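Glycoside hydrolase family protein (Novosphingobium sp. PP1Y, PDB 6Q2F) probably hydrolyses terminal alpha-L-rhamnose residues from glycosides, acting as an alpha-L-rhamnosidase. Local coordinates at residues E583-D587 and H588-L592; E616-Q620 and T621-D625; A510-P514 and R515-Q519; T177-F180 and Q181-P185. All blocks are in the same frame, centred on the assembly; numbering follows the deposited sequence.

Interaction 1. Residues E583-D587 and H588-L592; sequences EALED and HRPML. With NA (sodium ion), chain B.
D587 and H588, direct neighbours in sequence, are joined through their side chains: ND1 of H588 donates to OD1 of D587 over only 2.6 Å, at 160°. The pair sits in the loop that follows strand 579-582 of the (beta/alpha)8 barrel. OD1 is met nearly along its C-O bond and lies almost in the imidazole plane, while the carboxylate is turned 57° against the ring. The CG of D587 is anti to its own backbone N (chi1 -173°), which brings the carboxylate up beside the ring of the next residue. The ring is gripped at its other nitrogen too, by D750 OD1 at NE2, which fixes its rotation. A phenylalanine here would keep a ring but would probably leave the carboxylates of D587 and D750 without their common mate, that of D587 being free to turn. Just upstream, a classic gamma turn centred on E586 is closed by D587 N and L585 O at 2.7 Å. It probably helps to direct E586 to the sodium ion, which is bound by E583 OE1 at 2.4 Å and by E586 OE2 at the same length; D503, S504 and E644 complete the site. T621 OG1, from helix 620-636, bonds to both E586 O and H588 N, tying the helix to the loop. The apolar flank faces the other way: L585 CB lies 3.8 Å from CD of P590, and its CD2 branch reaches CG of selenomethionine M591 at 4.1 Å.

Interaction 2. Residues E616-Q620 and T621-D625; sequences EGPRQ and TLIAD
The guanidinium of R619 carries L622 over one face, with CG about 4.1 Å above the plane and displaced toward the rim; CD1 of the same leucine comes to 3.6 Å from NH1. T621 CG2 approaches NH2 obliquely at 3.9 Å, its side chain running alongside that of the arginine. Outside the segments W610 adds a cation-pi contact, whereas the ion pair of NH2 with D587 OD2 is long and weak. A bend at chi3 (55°) folds the arginine back against the first turn of helix 620-636. Backbone bonds start that turn: L622 N donates to R619 O at 2.9 Å, and A624 N to Q620 O at 3.1 Å. The N-H of I623 is shared weakly between those two carbonyls. On another side of the turn, CD1 of I623 rests on P618 CG at 3.7 Å, and L666 of helix 657-670 touches both residues. The charge of R619 thus lies against leucine, a threonine methyl and the indole of W610, so cation-pi and dispersion contacts probably contribute much to holding it.

Interaction 3. Residues A510-P514 and R515-Q519; sequences ANWTP and RMLEQ
Aromatic packing comes first: M516, a selenomethionine, lays its CB over the six-membered ring of W512, a CH-pi contact 3.8 Å from the ring centroid and 21° off the normal. Its CG follows at 3.8 Å from W512 CZ3, while L517 CG meets the indole at the edge, 4.1 Å from CH2. The extended first torsion of W512 (chi1 179°) swings the indole out to the start of helix 516-524; the Y445 ring also meets it, with planes about 20° apart. Among direct hydrogen bonds, M516 N to T513 O at 2.9 Å closes a type I turn through P514 and the N-cap residue R515. Water-mediated bonds do the rest. One water donates to T513 OG1 and accepts from R515 N at 3.0 Å; a second donates to P514 O and accepts from L517 N at 2.9 Å. The hydroxyl of T513 is anchored further by D465 OD2. Three successive N-H groups at the helix start are thus satisfied without a capping side chain on R515: a turn carbonyl serves the middle one and waters the other two, while the indole packs against the apolar side chains of M516 and L517.

Interaction 4. Residues T177-F180 and Q181-P185; sequences TGPF and QTLHP
A type II' beta turn from F180 to L183 folds this loop back on itself, closed by L183 N donating to F180 O at 2.8 Å and 157°. Q181, at its second position, adopts a positive phi. The tight part lies where the two arms meet. G178 CA sits 3.4 Å from L183 O in a nearly straight CA-H...O contact, and a beta carbon at G178 would clash with that oxygen. Next to it, P179 crosses L183 at about a right angle, its CD 3.9 Å from the leucine CB. At the turn itself the CG of Q181 lies over one face of the F180 ring, 3.9 Å from its centroid, a CH-pi contact. With its CG anti to the backbone nitrogen (chi1 178°), F180 sends the ring out beneath the glutamine, whose amide stands steeply to it and bonds through NE2 to W155 O. F388 meets the same ring edge-to-face. A serine in place of F180 would probably open a gap beside F388 and leave the glutamine methylene without its aromatic support. G178 also joins the loop to the four-stranded antiparallel sheet, pairing its backbone with L447 and its carbonyl oxygen with K152 NZ. The end with T177, H184 and P185 is more exposed: P185 CD still comes to 3.1 Å from T177 O, but the side chains are loose, T177 CG2 and P185 CG being 4.4 Å apart. Here a water bridges the arms, donating to T177 O at 2.7 Å and bonding to H184 ND1 at 3.1 Å.

Along the chain the order is interaction 4, 3, 1, 2. Interactions 3, 1 and 2 follow three successive strands of the (beta/alpha)8 barrel, 497-502, 579-582 and 604-610; interaction 4 belongs to a loop beside the antiparallel sheet containing strand 151-160. Interactions 1 and 2 touch, with centres 13 Å apart; interaction 1 supplies two sodium ligands and interaction 2 packs against it. Interactions 3 and 4 have centres 19 Å apart without touching, but both contact strand 151-160 and F388. Helix 543-575 packs against interactions 1 and 3, whose nearest atoms are about 5 Å apart. Interactions 1 and 2 thus lie by the sodium site at the C-terminal ends of barrel strands, 3 and 4 toward that sheet.

Interaction 1. Residues E583-D587 and H588-L592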
loop_
_atom_site.group_PDB
_atom_site.type_symbol
_atom_site.label_atom_id
_atom_site.label_comp_id
_atom_site.label_asym_id
_atom_site.label_seq_id
_atom_site.Cartn_x
_atom_site.Cartn_y
_atom_site.Cartn_z
ATOM N N GLU A 583 4.239 1.109 7.033
ATOM C CA GLU A 583 3.482 1.146 5.798
ATOM C C GLU A 583 3.257 2.599 5.423
ATOM O O GLU A 583 3.588 3.514 6.175
ATOM C CB GLU A 583 2.148 0.406 5.944
ATOM C CG GLU A 583 2.268 -1.061 6.183
ATOM C CD GLU A 583 0.920 -1.798 6.061
ATOM O OE1 GLU A 583 -0.131 -1.137 5.900
ATOM O OE2 GLU A 583 0.931 -3.039 6.128
ATOM N N ALA A 584 2.667 2.817 4.259
ATOM C CA ALA A 584 2.396 4.171 3.809
ATOM C C ALA A 584 0.969 4.318 3.304
ATOM O O ALA A 584 0.019 4.121 4.061
ATOM C CB ALA A 584 3.417 4.586 2.741
ATOM N N LEU A 585 0.801 4.738 2.056
ATOM C CA LEU A 585 -0.510 4.904 1.418
ATOM C C LEU A 585 -1.236 3.623 1.065
ATOM O O LEU A 585 -2.384 3.491 1.337
ATOM C CB LEU A 585 -0.452 5.854 0.225
ATOM C CG LEU A 585 0.238 7.187 0.443
ATOM C CD1 LEU A 585 0.370 7.970 -0.832
ATOM C CD2 LEU A 585 -0.453 7.992 1.490
ATOM N N GLU A 586 -0.500 2.699 0.470
ATOM C CA GLU A 586 -0.981 1.362 0.100
ATOM C C GLU A 586 -1.961 1.379 -1.065
ATOM O O GLU A 586 -1.736 0.690 -2.069
ATOM C CB GLU A 586 -1.628 0.629 1.292
ATOM C CG GLU A 586 -2.078 -0.804 0.923
ATOM C CD GLU A 586 -2.706 -1.564 2.079
ATOM O OE1 GLU A 586 -3.832 -2.052 1.887
ATOM O OE2 GLU A 586 -2.085 -1.679 3.154
ATOM N N ASP A 587 -3.040 2.150 -0.945
ATOM C CA ASP A 587 -4.197 2.054 -1.839
ATOM C C ASP A 587 -4.456 3.416 -2.485
ATOM O O ASP A 587 -5.031 4.312 -1.855
ATOM C CB ASP A 587 -5.421 1.557 -1.058
ATOM C CG ASP A 587 -6.622 1.259 -1.944
ATOM O OD1 ASP A 587 -6.497 1.318 -3.181
ATOM O OD2 ASP A 587 -7.698 0.943 -1.385
ATOM N N HIS A 588 -4.047 3.550 -3.752
ATOM C CA HIS A 588 -4.217 4.781 -4.549
ATOM C C HIS A 588 -3.692 5.971 -3.741
ATOM O O HIS A 588 -2.547 5.940 -3.271
ATOM C CB HIS A 588 -5.658 4.893 -4.993
ATOM C CG HIS A 588 -6.084 3.796 -5.907
ATOM N ND1 HIS A 588 -6.456 2.552 -5.449
ATOM C CD2 HIS A 588 -6.185 3.748 -7.255
ATOM C CE1 HIS A 588 -6.781 1.786 -6.476
ATOM N NE2 HIS A 588 -6.623 2.486 -7.584
ATOM N N ARG A 589 -4.483 7.025 -3.542
ATOM C CA ARG A 589 -3.989 8.279 -2.986
ATOM C C ARG A 589 -4.964 8.752 -1.919
ATOM O O ARG A 589 -5.800 9.634 -2.164
ATOM C CB ARG A 589 -3.792 9.322 -4.090
ATOM C CG ARG A 589 -3.067 10.596 -3.605
ATOM C CD ARG A 589 -2.758 11.547 -4.750
ATOM N NE ARG A 589 -1.669 12.453 -4.384
ATOM C CZ ARG A 589 -1.119 13.349 -5.196
ATOM N NH1 ARG A 589 -1.554 13.484 -6.449
ATOM N NH2 ARG A 589 -0.127 14.110 -4.750
ATOM N N PRO A 590 -4.900 8.167 -0.722
ATOM C CA PRO A 590 -5.867 8.530 0.324
ATOM C C PRO A 590 -5.605 9.901 0.931
ATOM O O PRO A 590 -6.533 10.505 1.478
ATOM C CB PRO A 590 -5.685 7.419 1.364
ATOM C CG PRO A 590 -4.278 7.004 1.190
ATOM C CD PRO A 590 -3.978 7.118 -0.278
HETATM N N MSE A 591 -4.373 10.401 0.855
HETATM C CA MSE A 591 -4.038 11.739 1.350
HETATM C C MSE A 591 -2.754 12.209 0.673
HETATM O O MSE A 591 -2.136 11.444 -0.071
HETATM C CB MSE A 591 -3.848 11.740 2.856
HETATM C CG MSE A 591 -2.619 10.956 3.279
HETATM SE SE MSE A 591 -2.258 10.881 5.185
HETATM C CE MSE A 591 -1.977 12.767 5.601
ATOM N N LEU A 592 -2.358 13.457 0.935
ATOM C CA LEU A 592 -1.085 13.960 0.444
ATOM C C LEU A 592 0.056 13.219 1.118
ATOM O O LEU A 592 -0.056 12.733 2.248
ATOM C CB LEU A 592 -0.945 15.463 0.702
ATOM C CG LEU A 592 -1.957 16.298 -0.076
ATOM C CD1 LEU A 592 -1.884 17.776 0.337
ATOM C CD2 LEU A 592 -1.695 16.119 -1.598
HETATM NA NA NA B . -2.425 -1.868 5.508
#

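Interaction 2. Residues E616-Q620 and T621-D625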
loop_
_atom_site.group_PDB
_atom_site.type_symbol
_atom_site.label_atom_id
_atom_site.label_comp_id
_atom_site.label_asym_id
_atom_site.label_seq_id
_atom_site.Cartn_x
_atom_site.Cartn_y
_atom_site.Cartn_z
ATOM N N GLU A 616 -7.717 -12.416 -12.752
ATOM C CA GLU A 616 -7.857 -10.980 -12.556
ATOM C C GLU A 616 -6.519 -10.277 -12.387
ATOM O O GLU A 616 -6.396 -9.107 -12.759
ATOM C CB GLU A 616 -8.733 -10.710 -11.336
ATOM C CG GLU A 616 -9.929 -11.625 -11.239
ATOM C CD GLU A 616 -11.115 -10.960 -10.567
ATOM O OE1 GLU A 616 -11.387 -9.776 -10.879
ATOM O OE2 GLU A 616 -11.769 -11.617 -9.730
ATOM N N GLY A 617 -5.527 -10.959 -11.827
ATOM C CA GLY A 617 -4.258 -10.352 -11.514
ATOM C C GLY A 617 -4.316 -9.570 -10.218
ATOM O O GLY A 617 -5.388 -9.277 -9.681
ATOM N N PRO A 618 -3.156 -9.229 -9.682
ATOM C CA PRO A 618 -3.119 -8.503 -8.407
ATOM C C PRO A 618 -3.690 -7.100 -8.546
ATOM O O PRO A 618 -3.811 -6.548 -9.639
ATOM C CB PRO A 618 -1.627 -8.457 -8.071
ATOM C CG PRO A 618 -0.958 -8.445 -9.437
ATOM C CD PRO A 618 -1.820 -9.366 -10.291
ATOM N N ARG A 619 -4.058 -6.525 -7.407
ATOM C CA ARG A 619 -4.377 -5.104 -7.375
ATOM C C ARG A 619 -3.120 -4.310 -7.682
ATOM O O ARG A 619 -2.131 -4.403 -6.950
ATOM C CB ARG A 619 -4.941 -4.728 -6.014
ATOM C CG ARG A 619 -6.293 -5.407 -5.732
ATOM C CD ARG A 619 -6.700 -5.150 -4.279
ATOM N NE ARG A 619 -6.723 -3.723 -3.950
ATOM C CZ ARG A 619 -6.564 -3.242 -2.722
ATOM N NH1 ARG A 619 -6.342 -4.075 -1.711
ATOM N NH2 ARG A 619 -6.608 -1.933 -2.507
ATOM N N GLN A 620 -3.159 -3.543 -8.773
ATOM C CA GLN A 620 -1.972 -2.820 -9.229
ATOM C C GLN A 620 -1.417 -1.904 -8.143
ATOM O O GLN A 620 -0.198 -1.792 -7.988
ATOM C CB GLN A 620 -2.297 -2.027 -10.490
ATOM C CG GLN A 620 -2.653 -2.933 -11.681
ATOM C CD GLN A 620 -1.538 -3.904 -12.019
ATOM O OE1 GLN A 620 -0.368 -3.532 -12.070
ATOM N NE2 GLN A 620 -1.895 -5.161 -12.232
ATOM N N THR A 621 -2.290 -1.265 -7.354
ATOM C CA THR A 621 -1.788 -0.341 -6.341
ATOM C C THR A 621 -0.872 -1.051 -5.351
ATOM O O THR A 621 0.038 -0.429 -4.784
ATOM C CB THR A 621 -2.957 0.341 -5.617
ATOM O OG1 THR A 621 -2.453 1.357 -4.745
ATOM C CG2 THR A 621 -3.798 -0.670 -4.816
ATOM N N LEU A 622 -1.083 -2.349 -5.149
ATOM C CA LEU A 622 -0.279 -3.114 -4.204
ATOM C C LEU A 622 1.064 -3.516 -4.800
ATOM O O LEU A 622 2.020 -3.741 -4.057
ATOM C CB LEU A 622 -1.063 -4.348 -3.744
ATOM C CG LEU A 622 -2.387 -4.010 -3.034
ATOM C CD1 LEU A 622 -3.046 -5.247 -2.436
ATOM C CD2 LEU A 622 -2.127 -2.997 -1.946
ATOM N N ILE A 623 1.143 -3.641 -6.126
ATOM C CA ILE A 623 2.436 -3.814 -6.785
ATOM C C ILE A 623 3.285 -2.560 -6.590
ATOM O O ILE A 623 4.434 -2.624 -6.147
ATOM C CB ILE A 623 2.242 -4.133 -8.281
ATOM C CG1 ILE A 623 1.371 -5.392 -8.498
ATOM C CG2 ILE A 623 3.593 -4.209 -8.986
ATOM C CD1 ILE A 623 1.867 -6.662 -7.823
ATOM N N ALA A 624 2.710 -1.395 -6.908
ATOM C CA ALA A 624 3.398 -0.124 -6.668
ATOM C C ALA A 624 3.757 0.047 -5.197
ATOM O O ALA A 624 4.865 0.487 -4.872
ATOM C CB ALA A 624 2.526 1.040 -7.144
ATOM N N ASP A 625 2.838 -0.330 -4.299
ATOM C CA ASP A 625 3.089 -0.214 -2.863
ATOM C C ASP A 625 4.339 -0.991 -2.463
ATOM O O ASP A 625 5.212 -0.474 -1.746
ATOM C CB ASP A 625 1.861 -0.715 -2.092
ATOM C CG ASP A 625 1.968 -0.491 -0.589
ATOM O OD1 ASP A 625 2.617 0.491 -0.169
ATOM O OD2 ASP A 625 1.410 -1.326 0.169
#

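Interaction 3. Residues A510-P514 and R515-Q519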
loop_
_atom_site.group_PDB
_atom_site.type_symbol
_atom_site.label_atom_id
_atom_site.label_comp_id
_atom_site.label_asym_id
_atom_site.label_seq_id
_atom_site.Cartn_x
_atom_site.Cartn_y
_atom_site.Cartn_z
ATOM N N ALA A 510 -6.484 16.713 5.916
ATOM C CA ALA A 510 -6.101 17.844 6.750
ATOM C C ALA A 510 -5.141 18.752 5.984
ATOM O O ALA A 510 -4.297 18.281 5.212
ATOM C CB ALA A 510 -5.452 17.355 8.041
ATOM N N ASN A 511 -5.275 20.065 6.186
ATOM C CA ASN A 511 -4.438 20.974 5.409
ATOM C C ASN A 511 -4.026 22.200 6.207
ATOM O O ASN A 511 -3.755 23.257 5.610
ATOM C CB ASN A 511 -5.148 21.417 4.122
ATOM C CG ASN A 511 -6.340 22.344 4.384
ATOM O OD1 ASN A 511 -6.728 22.597 5.522
ATOM N ND2 ASN A 511 -6.926 22.849 3.301
ATOM N N TRP A 512 -4.010 22.117 7.537
ATOM C CA TRP A 512 -3.459 23.195 8.345
ATOM C C TRP A 512 -2.736 22.606 9.547
ATOM O O TRP A 512 -3.101 21.551 10.074
ATOM C CB TRP A 512 -4.528 24.197 8.835
ATOM C CG TRP A 512 -3.901 25.261 9.690
ATOM C CD1 TRP A 512 -3.924 25.337 11.041
ATOM C CD2 TRP A 512 -3.082 26.350 9.239
ATOM N NE1 TRP A 512 -3.203 26.425 11.472
ATOM C CE2 TRP A 512 -2.663 27.054 10.381
ATOM C CE3 TRP A 512 -2.675 26.802 7.976
ATOM C CZ2 TRP A 512 -1.870 28.199 10.304
ATOM C CZ3 TRP A 512 -1.872 27.924 7.901
ATOM C CH2 TRP A 512 -1.484 28.613 9.057
ATOM N N THR A 513 -1.695 23.306 9.972
ATOM C CA THR A 513 -1.018 22.975 11.212
ATOM C C THR A 513 -0.425 24.282 11.717
ATOM O O THR A 513 -0.085 25.151 10.905
ATOM C CB THR A 513 0.047 21.874 10.999
ATOM O OG1 THR A 513 0.450 21.311 12.254
ATOM C CG2 THR A 513 1.271 22.404 10.249
ATOM N N PRO A 514 -0.330 24.474 13.033
ATOM C CA PRO A 514 -0.068 25.836 13.551
ATOM C C PRO A 514 1.238 26.475 13.066
ATOM O O PRO A 514 1.269 27.691 12.849
ATOM C CB PRO A 514 -0.087 25.635 15.073
ATOM C CG PRO A 514 -1.069 24.498 15.261
ATOM C CD PRO A 514 -0.734 23.540 14.099
ATOM N N ARG A 515 2.300 25.697 12.857
ATOM C CA ARG A 515 3.570 26.234 12.379
ATOM C C ARG A 515 3.638 26.326 10.866
ATOM O O ARG A 515 4.712 26.615 10.334
ATOM C CB ARG A 515 4.736 25.378 12.887
ATOM C CG ARG A 515 4.847 25.302 14.423
ATOM C CD ARG A 515 6.027 24.421 14.824
ATOM N NE ARG A 515 6.277 24.441 16.267
ATOM C CZ ARG A 515 7.409 24.850 16.828
ATOM N NH1 ARG A 515 8.413 25.270 16.065
ATOM N NH2 ARG A 515 7.542 24.833 18.147
HETATM N N MSE A 516 2.528 26.106 10.168
HETATM C CA MSE A 516 2.524 26.026 8.697
HETATM C C MSE A 516 3.259 27.170 7.964
HETATM O O MSE A 516 4.007 26.913 7.016
HETATM C CB MSE A 516 1.091 25.965 8.193
HETATM C CG MSE A 516 0.980 25.732 6.722
HETATM SE SE MSE A 516 1.556 23.935 6.278
HETATM C CE MSE A 516 1.554 24.125 4.367
ATOM N N LEU A 517 3.030 28.422 8.369
ATOM C CA LEU A 517 3.670 29.540 7.673
ATOM C C LEU A 517 5.192 29.466 7.780
ATOM O O LEU A 517 5.899 29.644 6.783
ATOM C CB LEU A 517 3.147 30.881 8.203
ATOM C CG LEU A 517 1.654 31.089 7.946
ATOM C CD1 LEU A 517 1.205 32.486 8.383
ATOM C CD2 LEU A 517 1.319 30.850 6.468
ATOM N N GLU A 518 5.715 29.182 8.977
ATOM C CA GLU A 518 7.160 29.002 9.124
ATOM C C GLU A 518 7.645 27.793 8.336
ATOM O O GLU A 518 8.701 27.847 7.696
ATOM C CB GLU A 518 7.555 28.820 10.591
ATOM C CG GLU A 518 7.186 29.941 11.546
ATOM C CD GLU A 518 7.159 29.444 12.990
ATOM O OE1 GLU A 518 8.229 29.066 13.518
ATOM O OE2 GLU A 518 6.058 29.395 13.580
ATOM N N GLN A 519 6.909 26.677 8.404
ATOM C CA GLN A 519 7.323 25.483 7.672
ATOM C C GLN A 519 7.350 25.761 6.183
ATOM O O GLN A 519 8.281 25.353 5.487
ATOM C CB GLN A 519 6.390 24.297 7.966
ATOM C CG GLN A 519 6.290 23.882 9.433
ATOM C CD GLN A 519 7.540 23.175 9.930
ATOM O OE1 GLN A 519 8.581 23.198 9.282
ATOM N NE2 GLN A 519 7.447 22.559 11.105
HETATM O O HOH W 1 2.469 22.723 13.454
HETATM O O HOH W 2 1.774 29.352 10.769
#

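Interaction 4. Residues T177-F180 and Q181-P185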
loop_
_atom_site.group_PDB
_atom_site.type_symbol
_atom_site.label_atom_id
_atom_site.label_comp_id
_atom_site.label_asym_id
_atom_site.label_seq_id
_atom_site.Cartn_x
_atom_site.Cartn_y
_atom_site.Cartn_z
ATOM N N THR A 177 -16.602 20.703 13.631
ATOM C CA THR A 177 -15.795 19.537 13.311
ATOM C C THR A 177 -16.329 18.875 12.038
ATOM O O THR A 177 -17.532 18.645 11.905
ATOM C CB THR A 177 -15.819 18.572 14.490
ATOM O OG1 THR A 177 -15.135 19.176 15.593
ATOM C CG2 THR A 177 -15.144 17.259 14.129
ATOM N N GLY A 178 -15.436 18.582 11.091
ATOM C CA GLY A 178 -15.861 18.112 9.794
ATOM C C GLY A 178 -14.823 18.426 8.737
ATOM O O GLY A 178 -13.723 18.878 9.051
ATOM N N PRO A 179 -15.158 18.190 7.456
ATOM C CA PRO A 179 -14.128 18.225 6.405
ATOM C C PRO A 179 -13.916 19.593 5.770
ATOM O O PRO A 179 -12.884 19.821 5.126
ATOM C CB PRO A 179 -14.662 17.223 5.371
ATOM C CG PRO A 179 -16.156 17.320 5.512
ATOM C CD PRO A 179 -16.400 17.541 6.993
ATOM N N PHE A 180 -14.910 20.462 5.831
ATOM C CA PHE A 180 -14.799 21.745 5.184
ATOM C C PHE A 180 -15.789 22.764 5.700
ATOM O O PHE A 180 -16.950 22.478 5.770
ATOM C CB PHE A 180 -15.040 21.498 3.722
ATOM C CG PHE A 180 -15.005 22.704 2.883
ATOM C CD1 PHE A 180 -16.131 23.447 2.689
ATOM C CD2 PHE A 180 -13.858 23.066 2.245
ATOM C CE1 PHE A 180 -16.106 24.544 1.898
ATOM C CE2 PHE A 180 -13.815 24.171 1.453
ATOM C CZ PHE A 180 -14.944 24.910 1.277
ATOM N N GLN A 181 -15.321 23.943 6.055
ATOM C CA GLN A 181 -16.182 25.007 6.526
ATOM C C GLN A 181 -17.180 24.541 7.568
ATOM O O GLN A 181 -16.824 24.116 8.630
ATOM C CB GLN A 181 -16.800 25.819 5.394
ATOM C CG GLN A 181 -15.825 26.639 4.583
ATOM C CD GLN A 181 -15.315 27.851 5.315
ATOM O OE1 GLN A 181 -14.805 27.749 6.376
ATOM N NE2 GLN A 181 -15.496 28.997 4.743
ATOM N N THR A 182 -18.450 24.666 7.237
ATOM C CA THR A 182 -19.532 24.261 8.105
ATOM C C THR A 182 -19.966 22.808 8.010
ATOM O O THR A 182 -20.803 22.407 8.751
ATOM C CB THR A 182 -20.804 25.088 7.835
ATOM O OG1 THR A 182 -21.093 25.076 6.452
ATOM C CG2 THR A 182 -20.627 26.473 8.232
ATOM N N LEU A 183 -19.406 22.036 7.103
ATOM C CA LEU A 183 -19.839 20.659 6.903
ATOM C C LEU A 183 -19.565 19.800 8.133
ATOM O O LEU A 183 -18.512 19.900 8.767
ATOM C CB LEU A 183 -19.135 20.057 5.681
ATOM C CG LEU A 183 -19.521 20.687 4.344
ATOM C CD1 LEU A 183 -18.918 19.885 3.196
ATOM C CD2 LEU A 183 -21.047 20.752 4.229
ATOM N N HIS A 184 -20.509 18.928 8.445
ATOM C CA HIS A 184 -20.359 17.942 9.504
ATOM C C HIS A 184 -19.716 16.679 8.957
ATOM O O HIS A 184 -19.641 16.476 7.743
ATOM C CB HIS A 184 -21.728 17.639 10.117
ATOM C CG HIS A 184 -22.343 18.816 10.802
ATOM N ND1 HIS A 184 -22.040 19.158 12.103
ATOM C CD2 HIS A 184 -23.208 19.756 10.356
ATOM C CE1 HIS A 184 -22.703 20.254 12.429
ATOM N NE2 HIS A 184 -23.419 20.635 11.386
ATOM N N PRO A 185 -19.231 15.796 9.830
ATOM C CA PRO A 185 -18.828 14.460 9.378
ATOM C C PRO A 185 -20.052 13.659 8.969
ATOM O O PRO A 185 -21.171 13.974 9.396
ATOM C CB PRO A 185 -18.134 13.849 10.613
ATOM C CG PRO A 185 -17.923 15.028 11.573
ATOM C CD PRO A 185 -19.028 15.965 11.278
HETATM O O HOH W 3 -19.548 18.395 13.698
#